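Local atomic coordinates of esterase (PDB entry 4WY8), a protein that hydrolyses carboxylic ester bonds, as a fungal esterase of the alpha/beta hydrolase fold. Residues 206-218 / 256-268. Residues are numbered along the deposited sequence; the frame is centred on the assembly and turned at random.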
ATOM      1  N   GLN A 206       9.144  12.993  17.799  1.00 18.13           N
ATOM      2  CA  GLN A 206       8.652  11.753  18.376  1.00 19.52           C
ATOM      3  C   GLN A 206       9.642  10.601  18.215  1.00 18.58           C
ATOM      4  O   GLN A 206       9.756   9.742  19.096  1.00 21.18           O
ATOM      5  CB  GLN A 206       7.304  11.371  17.760  1.00 17.15           C
ATOM      6  CG  GLN A 206       6.697  10.189  18.468  1.00 19.55           C
ATOM      7  CD  GLN A 206       5.307   9.866  17.985  1.00 21.82           C
ATOM      8  OE1 GLN A 206       4.749  10.574  17.150  1.00 25.56           O
ATOM      9  NE2 GLN A 206       4.729   8.800  18.523  1.00 18.15           N
ATOM     10  N   PHE A 207      10.378  10.585  17.106  1.00 17.56           N
ATOM     11  CA  PHE A 207      11.237   9.443  16.834  1.00 15.67           C
ATOM     12  C   PHE A 207      12.708   9.823  16.815  1.00 13.60           C
ATOM     13  O   PHE A 207      13.537   9.113  16.243  1.00 13.71           O
ATOM     14  CB  PHE A 207      10.827   8.802  15.513  1.00 16.59           C
ATOM     15  CG  PHE A 207       9.356   8.475  15.446  1.00 16.01           C
ATOM     16  CD1 PHE A 207       8.827   7.458  16.225  1.00 16.50           C
ATOM     17  CD2 PHE A 207       8.504   9.196  14.616  1.00 15.33           C
ATOM     18  CE1 PHE A 207       7.470   7.154  16.181  1.00 16.34           C
ATOM     19  CE2 PHE A 207       7.141   8.900  14.547  1.00 16.00           C
ATOM     20  CZ  PHE A 207       6.620   7.879  15.343  1.00 19.46           C
ATOM     21  N   ALA A 208      13.037  10.930  17.475  1.00 14.07           N
ATOM     22  CA  ALA A 208      14.406  11.445  17.455  1.00 18.81           C
ATOM     23  C   ALA A 208      15.430  10.397  17.860  1.00 15.75           C
ATOM     24  O   ALA A 208      16.559  10.437  17.381  1.00 19.25           O
ATOM     25  CB  ALA A 208      14.532  12.673  18.350  1.00 16.86           C
ATOM     26  N   GLU A 209      15.078   9.484  18.766  1.00 14.57           N
ATOM     27  CA  GLU A 209      16.039   8.449  19.176  1.00 18.95           C
ATOM     28  C   GLU A 209      15.442   7.041  19.232  1.00 15.39           C
ATOM     29  O   GLU A 209      14.232   6.873  19.269  1.00 16.49           O
ATOM     30  CB  GLU A 209      16.662   8.814  20.528  1.00 20.39           C
ATOM     31  CG  GLU A 209      17.281  10.209  20.579  1.00 28.81           C
ATOM     32  CD  GLU A 209      17.866  10.542  21.945  1.00 52.53           C
ATOM     33  OE1 GLU A 209      17.997   9.615  22.779  1.00 54.32           O
ATOM     34  OE2 GLU A 209      18.198  11.728  22.183  1.00 61.73           O
ATOM     35  N   ASN A 210      16.311   6.042  19.191  1.00 21.12           N
ATOM     36  CA  ASN A 210      15.929   4.628  19.367  1.00 23.69           C
ATOM     37  C   ASN A 210      15.061   4.013  18.263  1.00 23.16           C
ATOM     38  O   ASN A 210      14.458   2.951  18.465  1.00 27.27           O
ATOM     39  CB  ASN A 210      15.215   4.444  20.702  1.00 26.01           C
ATOM     40  CG  ASN A 210      16.050   4.916  21.868  1.00 24.93           C
ATOM     41  OD1 ASN A 210      17.239   4.589  21.967  1.00 29.09           O
ATOM     42  ND2 ASN A 210      15.444   5.701  22.747  1.00 24.00           N
ATOM     43  N   TYR A 211      15.022   4.633  17.089  1.00 20.84           N
ATOM     44  CA  TYR A 211      14.372   3.995  15.938  1.00 20.22           C
ATOM     45  C   TYR A 211      15.292   3.898  14.714  1.00 26.26           C
ATOM     46  O   TYR A 211      14.858   4.130  13.558  1.00 18.16           O
ATOM     47  CB  TYR A 211      13.105   4.752  15.577  1.00 18.80           C
ATOM     48  CG  TYR A 211      12.033   4.755  16.657  1.00 18.61           C
ATOM     49  CD1 TYR A 211      11.106   3.733  16.742  1.00 22.63           C
ATOM     50  CD2 TYR A 211      11.956   5.799  17.589  1.00 19.23           C
ATOM     51  CE1 TYR A 211      10.094   3.750  17.718  1.00 24.69           C
ATOM     52  CE2 TYR A 211      10.973   5.823  18.571  1.00 20.81           C
ATOM     53  CZ  TYR A 211      10.046   4.791  18.631  1.00 25.31           C
ATOM     54  OH  TYR A 211       9.059   4.799  19.594  1.00 27.49           O
ATOM     55  N   TYR A 212      16.557   3.556  14.994  1.00 21.74           N
ATOM     56  CA  TYR A 212      17.588   3.265  13.997  1.00 23.02           C
ATOM     57  C   TYR A 212      18.064   4.502  13.236  1.00 19.81           C
ATOM     58  O   TYR A 212      19.231   4.871  13.344  1.00 23.43           O
ATOM     59  CB  TYR A 212      17.074   2.184  13.035  1.00 26.74           C
ATOM     60  CG  TYR A 212      18.084   1.690  12.029  1.00 28.83           C
ATOM     61  CD1 TYR A 212      19.155   0.896  12.427  1.00 35.32           C
ATOM     62  CD2 TYR A 212      17.966   2.012  10.677  1.00 29.36           C
ATOM     63  CE1 TYR A 212      20.090   0.435  11.508  1.00 32.05           C
ATOM     64  CE2 TYR A 212      18.898   1.560   9.751  1.00 33.60           C
ATOM     65  CZ  TYR A 212      19.953   0.771  10.173  1.00 30.30           C
ATOM     66  OH  TYR A 212      20.879   0.326   9.260  1.00 32.15           O
ATOM     67  N   LEU A 213      17.192   5.147  12.465  1.00 19.14           N
ATOM     68  CA  LEU A 213      17.532   6.452  11.891  1.00 16.68           C
ATOM     69  C   LEU A 213      17.224   7.513  12.936  1.00 18.22           C
ATOM     70  O   LEU A 213      16.085   7.633  13.354  1.00 21.42           O
ATOM     71  CB  LEU A 213      16.761   6.748  10.594  1.00 15.29           C
ATOM     72  CG  LEU A 213      17.030   8.160  10.006  1.00 16.54           C
ATOM     73  CD1 LEU A 213      18.493   8.309   9.594  1.00 11.65           C
ATOM     74  CD2 LEU A 213      16.136   8.463   8.798  1.00 14.77           C
ATOM     75  N   THR A 214      18.224   8.279  13.350  1.00 15.51           N
ATOM     76  CA  THR A 214      18.042   9.266  14.409  1.00 15.77           C
ATOM     77  C   THR A 214      18.199  10.685  13.858  1.00 15.61           C
ATOM     78  O   THR A 214      18.726  10.875  12.761  1.00 14.49           O
ATOM     79  CB  THR A 214      19.074   9.047  15.528  1.00 15.38           C
ATOM     80  OG1 THR A 214      20.384   9.193  14.974  1.00 12.29           O
ATOM     81  CG2 THR A 214      18.961   7.628  16.082  1.00 16.65           C
ATOM     82  N   ARG A 215      17.768  11.674  14.630  1.00 12.84           N
ATOM     83  CA  ARG A 215      17.959  13.063  14.258  1.00 12.28           C
ATOM     84  C   ARG A 215      19.443  13.352  14.160  1.00 15.20           C
ATOM     85  O   ARG A 215      19.914  13.974  13.202  1.00 16.69           O
ATOM     86  CB  ARG A 215      17.318  13.974  15.289  1.00 14.68           C
ATOM     87  CG  ARG A 215      17.658  15.451  15.157  1.00 18.00           C
ATOM     88  CD  ARG A 215      17.275  16.193  16.445  1.00 16.85           C
ATOM     89  NE  ARG A 215      15.882  16.598  16.442  1.00 23.88           N
ATOM     90  CZ  ARG A 215      15.073  16.555  17.501  1.00 24.65           C
ATOM     91  NH1 ARG A 215      15.510  16.118  18.673  1.00 25.58           N
ATOM     92  NH2 ARG A 215      13.810  16.940  17.379  1.00 24.84           N
ATOM     93  N   LYS A 216      20.195  12.837  15.123  1.00 13.85           N
ATOM     94  CA  LYS A 216      21.632  13.042  15.152  1.00 16.77           C
ATOM     95  C   LYS A 216      22.290  12.621  13.839  1.00 13.62           C
ATOM     96  O   LYS A 216      23.123  13.338  13.261  1.00 14.21           O
ATOM     97  CB  LYS A 216      22.220  12.271  16.330  1.00 23.44           C
ATOM     98  CG  LYS A 216      23.576  12.762  16.726  1.00 30.04           C
ATOM     99  CD  LYS A 216      24.073  12.091  17.992  1.00 35.40           C
ATOM    100  CE  LYS A 216      25.237  12.905  18.551  1.00 44.54           C
ATOM    101  NZ  LYS A 216      26.174  13.335  17.452  1.00 40.41           N
ATOM    102  N   LEU A 217      21.926  11.428  13.393  1.00 11.65           N
ATOM    103  CA  LEU A 217      22.395  10.882  12.140  1.00 13.44           C
ATOM    104  C   LEU A 217      21.951  11.748  10.934  1.00 13.33           C
ATOM    105  O   LEU A 217      22.735  12.002  10.024  1.00 13.58           O
ATOM    106  CB  LEU A 217      21.900   9.442  12.014  1.00 13.50           C
ATOM    107  CG  LEU A 217      22.767   8.455  11.255  1.00 19.58           C
ATOM    108  CD1 LEU A 217      24.199   8.530  11.731  1.00 16.42           C
ATOM    109  CD2 LEU A 217      22.211   7.065  11.494  1.00 23.47           C
ATOM    110  N   MET A 218      20.714  12.233  10.938  1.00 15.82           N
ATOM    111  CA  MET A 218      20.265  13.079   9.831  1.00 14.18           C
ATOM    112  C   MET A 218      21.122  14.354   9.759  1.00 15.81           C
ATOM    113  O   MET A 218      21.544  14.763   8.673  1.00 12.68           O
ATOM    114  CB  MET A 218      18.774  13.424   9.971  1.00 11.36           C
ATOM    115  CG  MET A 218      17.822  12.313   9.483  1.00 14.61           C
ATOM    116  SD  MET A 218      18.188  11.733   7.796  1.00 13.89           S
ATOM    117  CE  MET A 218      18.048  13.274   6.871  1.00 15.63           C
ATOM    118  N   ILE A 256       6.015   6.238  -0.374  1.00  9.18           N
ATOM    119  CA  ILE A 256       5.802   5.309   0.735  1.00 10.73           C
ATOM    120  C   ILE A 256       6.491   5.822   1.985  1.00  8.95           C
ATOM    121  O   ILE A 256       7.695   6.102   1.963  1.00 10.80           O
ATOM    122  CB  ILE A 256       6.317   3.892   0.382  1.00 14.18           C
ATOM    123  CG1 ILE A 256       5.478   3.298  -0.744  1.00  9.67           C
ATOM    124  CG2 ILE A 256       6.215   2.954   1.582  1.00  9.98           C
ATOM    125  CD1 ILE A 256       6.182   2.171  -1.446  1.00 12.19           C
ATOM    126  N   THR A 257       5.742   5.956   3.075  1.00  8.70           N
ATOM    127  CA  THR A 257       6.347   6.438   4.325  1.00 11.79           C
ATOM    128  C   THR A 257       6.204   5.397   5.440  1.00 14.99           C
ATOM    129  O   THR A 257       5.318   4.505   5.388  1.00 10.49           O
ATOM    130  CB  THR A 257       5.711   7.775   4.817  1.00 12.48           C
ATOM    131  OG1 THR A 257       4.293   7.618   4.982  1.00 10.86           O
ATOM    132  CG2 THR A 257       6.002   8.918   3.832  1.00 11.76           C
ATOM    133  N   ALA A 258       7.089   5.504   6.434  1.00 14.05           N
ATOM    134  CA  ALA A 258       7.055   4.629   7.596  1.00 11.31           C
ATOM    135  C   ALA A 258       6.426   5.355   8.769  1.00 12.47           C
ATOM    136  O   ALA A 258       6.711   6.537   9.007  1.00 10.83           O
ATOM    137  CB  ALA A 258       8.478   4.146   7.958  1.00 10.87           C
ATOM    138  N   GLU A 259       5.594   4.644   9.523  1.00 12.72           N
ATOM    139  CA  GLU A 259       4.939   5.246  10.678  1.00 15.24           C
ATOM    140  C   GLU A 259       5.946   5.721  11.734  1.00 13.53           C
ATOM    141  O   GLU A 259       5.825   6.830  12.242  1.00 14.96           O
ATOM    142  CB  GLU A 259       3.957   4.272  11.312  1.00 12.85           C
ATOM    143  CG  GLU A 259       3.221   4.868  12.504  1.00 14.82           C
ATOM    144  CD  GLU A 259       2.375   3.838  13.228  1.00 19.13           C
ATOM    145  OE1 GLU A 259       2.748   2.643  13.184  1.00 15.60           O
ATOM    146  OE2 GLU A 259       1.364   4.226  13.864  1.00 22.76           O
ATOM    147  N   ALA A 260       6.926   4.893  12.079  1.00 13.16           N
ATOM    148  CA  ALA A 260       7.887   5.298  13.117  1.00 15.83           C
ATOM    149  C   ALA A 260       9.203   5.762  12.504  1.00 13.03           C
ATOM    150  O   ALA A 260      10.179   5.028  12.520  1.00 15.87           O
ATOM    151  CB  ALA A 260       8.125   4.166  14.097  1.00 13.52           C
ATOM    152  N   ASP A 261       9.218   6.978  11.957  1.00 13.06           N
ATOM    153  CA  ASP A 261      10.344   7.475  11.151  1.00 14.31           C
ATOM    154  C   ASP A 261      10.395   8.983  11.300  1.00 15.47           C
ATOM    155  O   ASP A 261       9.351   9.650  11.192  1.00  9.83           O
ATOM    156  CB  ASP A 261      10.168   7.076   9.670  1.00 12.37           C
ATOM    157  CG  ASP A 261      11.343   7.523   8.760  1.00 21.15           C
ATOM    158  OD1 ASP A 261      12.358   8.109   9.235  1.00 17.27           O
ATOM    159  OD2 ASP A 261      11.265   7.229   7.535  1.00 21.44           O
ATOM    160  N   VAL A 262      11.589   9.523  11.556  1.00 12.62           N
ATOM    161  CA  VAL A 262      11.730  10.976  11.678  1.00 13.60           C
ATOM    162  C   VAL A 262      11.343  11.681  10.375  1.00 13.35           C
ATOM    163  O   VAL A 262      10.863  12.814  10.404  1.00 14.06           O
ATOM    164  CB  VAL A 262      13.173  11.400  12.061  1.00 12.82           C
ATOM    165  CG1 VAL A 262      13.498  10.948  13.469  1.00 12.73           C
ATOM    166  CG2 VAL A 262      14.198  10.872  11.041  1.00 13.22           C
ATOM    167  N   LEU A 263      11.489  10.990   9.247  1.00  9.84           N
ATOM    168  CA  LEU A 263      11.212  11.586   7.933  1.00 11.77           C
ATOM    169  C   LEU A 263       9.757  11.464   7.520  1.00  9.82           C
ATOM    170  O   LEU A 263       9.394  11.819   6.393  1.00 11.33           O
ATOM    171  CB  LEU A 263      12.089  10.925   6.847  1.00 10.01           C
ATOM    172  CG  LEU A 263      13.604  11.002   7.050  1.00 13.96           C
ATOM    173  CD1 LEU A 263      14.309  10.319   5.907  1.00  9.67           C
ATOM    174  CD2 LEU A 263      14.036  12.483   7.164  1.00 12.70           C
ATOM    175  N   ARG A 264       8.923  10.907   8.392  1.00 10.25           N
ATOM    176  CA  ARG A 264       7.540  10.633   8.009  1.00 11.17           C
ATOM    177  C   ARG A 264       6.786  11.870   7.551  1.00 14.90           C
ATOM    178  O   ARG A 264       6.172  11.890   6.458  1.00 11.73           O
ATOM    179  CB  ARG A 264       6.782  10.005   9.162  1.00 13.22           C
ATOM    180  CG  ARG A 264       5.332   9.694   8.803  1.00 14.69           C
ATOM    181  CD  ARG A 264       4.571   9.155   9.994  1.00 12.64           C
ATOM    182  NE  ARG A 264       4.181  10.214  10.911  1.00 13.87           N
ATOM    183  CZ  ARG A 264       3.921  10.018  12.197  1.00 16.60           C
ATOM    184  NH1 ARG A 264       4.043   8.801  12.709  1.00 15.55           N
ATOM    185  NH2 ARG A 264       3.555  11.036  12.970  1.00 15.56           N
ATOM    186  N   GLU A 265       6.835  12.911   8.381  1.00 14.73           N
ATOM    187  CA  GLU A 265       6.027  14.106   8.106  1.00 14.65           C
ATOM    188  C   GLU A 265       6.424  14.829   6.824  1.00 13.84           C
ATOM    189  O   GLU A 265       5.545  15.231   6.072  1.00 16.26           O
ATOM    190  CB  GLU A 265       6.076  15.041   9.306  1.00 16.42           C
ATOM    191  CG  GLU A 265       5.244  14.483  10.449  1.00 19.60           C
ATOM    192  CD  GLU A 265       3.824  14.143   9.995  1.00 27.34           C
ATOM    193  OE1 GLU A 265       3.183  15.027   9.388  1.00 39.38           O
ATOM    194  OE2 GLU A 265       3.350  12.993  10.193  1.00 27.79           O
ATOM    195  N   GLU A 266       7.723  14.968   6.546  1.00 11.70           N
ATOM    196  CA  GLU A 266       8.151  15.661   5.338  1.00 11.87           C
ATOM    197  C   GLU A 266       7.869  14.859   4.054  1.00 12.81           C
ATOM    198  O   GLU A 266       7.598  15.449   3.001  1.00 11.88           O
ATOM    199  CB  GLU A 266       9.634  16.018   5.444  1.00 12.96           C
ATOM    200  CG  GLU A 266      10.552  14.816   5.574  1.00 14.59           C
ATOM    201  CD  GLU A 266      11.942  15.209   6.033  1.00 20.24           C
ATOM    202  OE1 GLU A 266      12.082  15.492   7.253  1.00 22.36           O
ATOM    203  OE2 GLU A 266      12.902  15.205   5.209  1.00 20.45           O
ATOM    204  N   GLY A 267       7.925  13.529   4.138  1.00 11.02           N
ATOM    205  CA  GLY A 267       7.575  12.668   3.016  1.00  8.80           C
ATOM    206  C   GLY A 267       6.099  12.794   2.697  1.00 12.34           C
ATOM    207  O   GLY A 267       5.700  12.947   1.516  1.00 12.49           O
ATOM    208  N   GLU A 268       5.268  12.711   3.741  1.00 11.46           N
ATOM    209  CA  GLU A 268       3.834  12.886   3.526  1.00 12.15           C
ATOM    210  C   GLU A 268       3.463  14.317   3.044  1.00 16.13           C
ATOM    211  O   GLU A 268       2.640  14.471   2.127  1.00 16.36           O
ATOM    212  CB  GLU A 268       3.069  12.491   4.803  1.00 16.32           C
ATOM    213  CG  GLU A 268       3.252  10.984   5.088  1.00 18.70           C
ATOM    214  CD  GLU A 268       2.375  10.410   6.191  1.00 19.22           C
ATOM    215  OE1 GLU A 268       1.570  11.149   6.799  1.00 20.30           O
ATOM    216  OE2 GLU A 268       2.477   9.176   6.430  1.00 20.20           O
TER
HETATM  217  O   HOH W   1      12.906   4.862  12.020  1.00 14.27           O
HETATM  218  O   HOH W   2      13.617   7.523  11.989  1.00 14.31           O
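Phe207, just past the end of helix 202-206, brings its CA to 5.4 Å from the CA of Val262, where two loops come together with no direct hydrogen bond between them. The Phe207 ring lies over the Ala260-Asp261 backbone, just after strand 253-258: Ala260 CA sits over one face, 3.7 Å from the ring centroid and 15° off the normal, a CH-pi contact, and Asp261 N rests over the same face. Gln206 CG lies above the opposite face. At the ring edge comes Arg264 NH1, 3.6 Å from Phe207 CE2, with the guanidinium turned 83° to the ring; its bend at chi3 (78°) brings NH1 to Glu259 O, while NE forms a salt bridge with Glu265 OE2. Val262 divides its two methyls: CG1 packs 3.3 Å from Phe207 O, and CG2 meets Leu213 CD2 at 3.8 Å and, farther off, Met218 CG. Leu213 CD2 also touches Leu263 CD1, and Leu263 in turn reaches the probable nucleophile elbow. Polar backbone is joined through water: one molecule lies 2.6 Å from Tyr211 O and 2.8 Å from Ala260 O, and a second sits by Leu213 O and accepts from Val262 N. The seam is consistent with a second shell that helps to position the loop of the probable acid of a Ser164-His291-Asp261 catalytic triad. Phe207 packs on the Asp261 backbone and Leu213 CD2 on its OD1. Gripped at OD1 by Leu263 N (3.0 Å), from above the carboxylate plane, and at OD2 by His291 ND1, the carboxylate is probably limited in its rotation.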